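Local coordinates for protein fumarate lyase (Mesorhizobium sp., PDB 3C8T) that belongs to the fumarate lyase superfamily and is a largely helical protein that assembles from four copies of the chain, at residues E355-S360 with T423-Y428. Residues are numbered along the deposited sequence; the frame is centred on the assembly and turned at random.
Sequences ENLDHS and TDPRNY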
ATOM      1  N   GLU A 355      40.754  -0.517  -7.140  1.00 38.07           N
ATOM      2  CA  GLU A 355      41.177  -0.934  -5.810  1.00 39.65           C
ATOM      3  C   GLU A 355      40.188  -1.918  -5.174  1.00 38.12           C
ATOM      4  O   GLU A 355      40.596  -2.932  -4.576  1.00 38.11           O
ATOM      5  CB  GLU A 355      41.398   0.298  -4.938  1.00 39.64           C
ATOM      6  CG  GLU A 355      41.741   0.023  -3.444  1.00 44.20           C
ATOM      7  CD  GLU A 355      41.805   1.329  -2.616  1.00 45.34           C
ATOM      8  OE1 GLU A 355      41.315   1.336  -1.451  1.00 49.41           O
ATOM      9  OE2 GLU A 355      42.326   2.359  -3.154  1.00 52.67           O
ATOM     10  N   ASN A 356      38.889  -1.660  -5.315  1.00 35.84           N
ATOM     11  CA  ASN A 356      37.909  -2.560  -4.708  1.00 34.93           C
ATOM     12  C   ASN A 356      37.880  -3.915  -5.455  1.00 34.75           C
ATOM     13  O   ASN A 356      37.736  -4.973  -4.843  1.00 34.57           O
ATOM     14  CB  ASN A 356      36.511  -1.897  -4.619  1.00 34.64           C
ATOM     15  CG  ASN A 356      36.517  -0.627  -3.751  1.00 34.44           C
ATOM     16  OD1 ASN A 356      37.314  -0.504  -2.829  1.00 34.96           O
ATOM     17  ND2 ASN A 356      35.622   0.301  -4.039  1.00 33.73           N
ATOM     18  N   LEU A 357      38.036  -3.865  -6.769  1.00 33.73           N
ATOM     19  CA  LEU A 357      38.109  -5.056  -7.579  1.00 34.50           C
ATOM     20  C   LEU A 357      39.282  -5.964  -7.139  1.00 35.29           C
ATOM     21  O   LEU A 357      39.123  -7.171  -7.113  1.00 34.25           O
ATOM     22  CB  LEU A 357      38.139  -4.693  -9.091  1.00 33.66           C
ATOM     23  CG  LEU A 357      38.142  -5.816 -10.152  1.00 33.62           C
ATOM     24  CD1 LEU A 357      36.948  -6.744 -10.095  1.00 31.26           C
ATOM     25  CD2 LEU A 357      38.355  -5.240 -11.596  1.00 33.48           C
ATOM     26  N   ASP A 358      40.427  -5.376  -6.769  1.00 36.84           N
ATOM     27  CA  ASP A 358      41.565  -6.142  -6.246  1.00 38.94           C
ATOM     28  C   ASP A 358      41.420  -6.603  -4.788  1.00 39.17           C
ATOM     29  O   ASP A 358      42.261  -7.371  -4.305  1.00 39.78           O
ATOM     30  CB  ASP A 358      42.887  -5.372  -6.419  1.00 40.16           C
ATOM     31  CG  ASP A 358      43.312  -5.228  -7.902  1.00 44.31           C
ATOM     32  OD1 ASP A 358      42.948  -6.106  -8.743  1.00 46.51           O
ATOM     33  OD2 ASP A 358      44.019  -4.225  -8.228  1.00 46.43           O
ATOM     34  N   HIS A 359      40.346  -6.185  -4.106  1.00 39.49           N
ATOM     35  CA  HIS A 359      40.154  -6.466  -2.674  1.00 39.13           C
ATOM     36  C   HIS A 359      40.335  -7.971  -2.378  1.00 38.91           C
ATOM     37  O   HIS A 359      41.054  -8.338  -1.435  1.00 38.22           O
ATOM     38  CB  HIS A 359      38.786  -5.944  -2.154  1.00 39.46           C
ATOM     39  CG  HIS A 359      38.496  -6.320  -0.726  1.00 41.37           C
ATOM     40  ND1 HIS A 359      38.061  -7.579  -0.359  1.00 43.26           N
ATOM     41  CD2 HIS A 359      38.637  -5.620   0.430  1.00 43.16           C
ATOM     42  CE1 HIS A 359      37.944  -7.636   0.958  1.00 43.66           C
ATOM     43  NE2 HIS A 359      38.278  -6.459   1.461  1.00 42.77           N
ATOM     44  N   SER A 360      39.701  -8.818  -3.191  1.00 38.36           N
ATOM     45  CA  SER A 360      39.730 -10.278  -2.990  1.00 38.94           C
ATOM     46  C   SER A 360      41.009 -10.965  -3.532  1.00 39.32           C
ATOM     47  O   SER A 360      41.174 -12.164  -3.387  1.00 40.02           O
ATOM     48  CB  SER A 360      38.485 -10.926  -3.605  1.00 38.97           C
ATOM     49  OG  SER A 360      38.483 -10.772  -5.029  1.00 37.73           O
ATOM     50  N   THR A 423      44.072 -15.072 -12.786  1.00 34.86           N
ATOM     51  CA  THR A 423      43.788 -14.457 -11.511  1.00 34.46           C
ATOM     52  C   THR A 423      43.757 -12.940 -11.543  1.00 34.43           C
ATOM     53  O   THR A 423      43.493 -12.332 -10.517  1.00 34.62           O
ATOM     54  CB  THR A 423      44.710 -14.989 -10.362  1.00 34.52           C
ATOM     55  OG1 THR A 423      46.094 -14.804 -10.701  1.00 35.63           O
ATOM     56  CG2 THR A 423      44.432 -16.461 -10.116  1.00 32.69           C
ATOM     57  N   ASP A 424      44.016 -12.328 -12.703  1.00 35.28           N
ATOM     58  CA  ASP A 424      43.819 -10.869 -12.896  1.00 36.45           C
ATOM     59  C   ASP A 424      42.382 -10.584 -13.318  1.00 36.48           C
ATOM     60  O   ASP A 424      41.971 -10.924 -14.433  1.00 36.66           O
ATOM     61  CB  ASP A 424      44.752 -10.301 -13.972  1.00 37.07           C
ATOM     62  CG  ASP A 424      44.666  -8.755 -14.097  1.00 40.11           C
ATOM     63  OD1 ASP A 424      43.700  -8.103 -13.605  1.00 40.73           O
ATOM     64  OD2 ASP A 424      45.591  -8.185 -14.720  1.00 41.74           O
ATOM     65  N   PRO A 425      41.609  -9.933 -12.442  1.00 36.65           N
ATOM     66  CA  PRO A 425      40.185  -9.678 -12.753  1.00 36.86           C
ATOM     67  C   PRO A 425      39.936  -8.915 -14.060  1.00 36.28           C
ATOM     68  O   PRO A 425      38.891  -9.110 -14.699  1.00 36.08           O
ATOM     69  CB  PRO A 425      39.685  -8.899 -11.514  1.00 35.90           C
ATOM     70  CG  PRO A 425      40.909  -8.335 -10.911  1.00 37.22           C
ATOM     71  CD  PRO A 425      41.978  -9.386 -11.129  1.00 36.97           C
ATOM     72  N   ARG A 426      40.897  -8.091 -14.479  1.00 36.27           N
ATOM     73  CA  ARG A 426      40.731  -7.293 -15.710  1.00 36.07           C
ATOM     74  C   ARG A 426      40.579  -8.172 -16.953  1.00 35.76           C
ATOM     75  O   ARG A 426      40.048  -7.718 -17.971  1.00 36.70           O
ATOM     76  CB  ARG A 426      41.869  -6.280 -15.879  1.00 36.44           C
ATOM     77  N   ASN A 427      40.988  -9.439 -16.859  1.00 35.25           N
ATOM     78  CA  ASN A 427      40.923 -10.366 -17.990  1.00 35.40           C
ATOM     79  C   ASN A 427      39.624 -11.135 -18.095  1.00 35.52           C
ATOM     80  O   ASN A 427      39.500 -11.986 -18.967  1.00 36.31           O
ATOM     81  CB  ASN A 427      42.095 -11.380 -17.974  1.00 34.99           C
ATOM     82  CG  ASN A 427      43.439 -10.701 -18.132  1.00 35.98           C
ATOM     83  OD1 ASN A 427      43.553  -9.737 -18.884  1.00 38.71           O
ATOM     84  ND2 ASN A 427      44.449 -11.169 -17.413  1.00 32.17           N
ATOM     85  N   TYR A 428      38.655 -10.856 -17.221  1.00 35.69           N
ATOM     86  CA  TYR A 428      37.438 -11.696 -17.173  1.00 35.08           C
ATOM     87  C   TYR A 428      36.128 -10.922 -17.257  1.00 35.43           C
ATOM     88  O   TYR A 428      35.283 -11.018 -16.362  1.00 35.60           O
ATOM     89  CB  TYR A 428      37.481 -12.526 -15.900  1.00 33.89           C
ATOM     90  CG  TYR A 428      36.680 -13.795 -15.957  1.00 33.06           C
ATOM     91  CD1 TYR A 428      36.890 -14.717 -16.970  1.00 31.30           C
ATOM     92  CD2 TYR A 428      35.712 -14.082 -14.978  1.00 30.15           C
ATOM     93  CE1 TYR A 428      36.175 -15.887 -17.012  1.00 30.66           C
ATOM     94  CE2 TYR A 428      34.997 -15.263 -15.010  1.00 30.04           C
ATOM     95  CZ  TYR A 428      35.222 -16.166 -16.038  1.00 31.45           C
ATOM     96  OH  TYR A 428      34.527 -17.380 -16.095  1.00 29.69           O
TER
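L357 sends its CG anti to the backbone N (chi1 -177°), which carries the isobutyl group toward the ring of P425, while D358 has its CG anti to the carbonyl carbon instead (chi1 -68°), and its carboxylate reaches the same ring. The leucine and proline side chains run antiparallel alongside each other, with the leucine branch point CG 3.7 Å from P425 CB. Both methyls join in: L357 CD1 lies 3.8 Å from P425 CB and CD2 3.9 Å from that same CB. The D358 side chain lies roughly perpendicular to that of P425, its OD1 3.7 Å from P425 CG; this is plain van der Waals contact, and no hydrogen bond links the two segments. Within 423-428, D424 OD1 accepts from R426 N at 2.9 Å, an Asx turn in which the N-H comes from above the carboxylate plane. That bond, with N427 N to D424 O and Y428 N to P425 O, is consistent with a well-defined 3-10 turn carrying P425. D358 OD1 and D424 OD1 stand 5.3 Å apart, so the two acidic groups might repel each other if both are charged. In the fold, the contact joins helix 350-357, at L357, and the residue after it to the loop between helices 416-422 and 432-440; I364 and P157 of strand 157-159 touch both L357 and P425, and Y428 packs on helix 366-377.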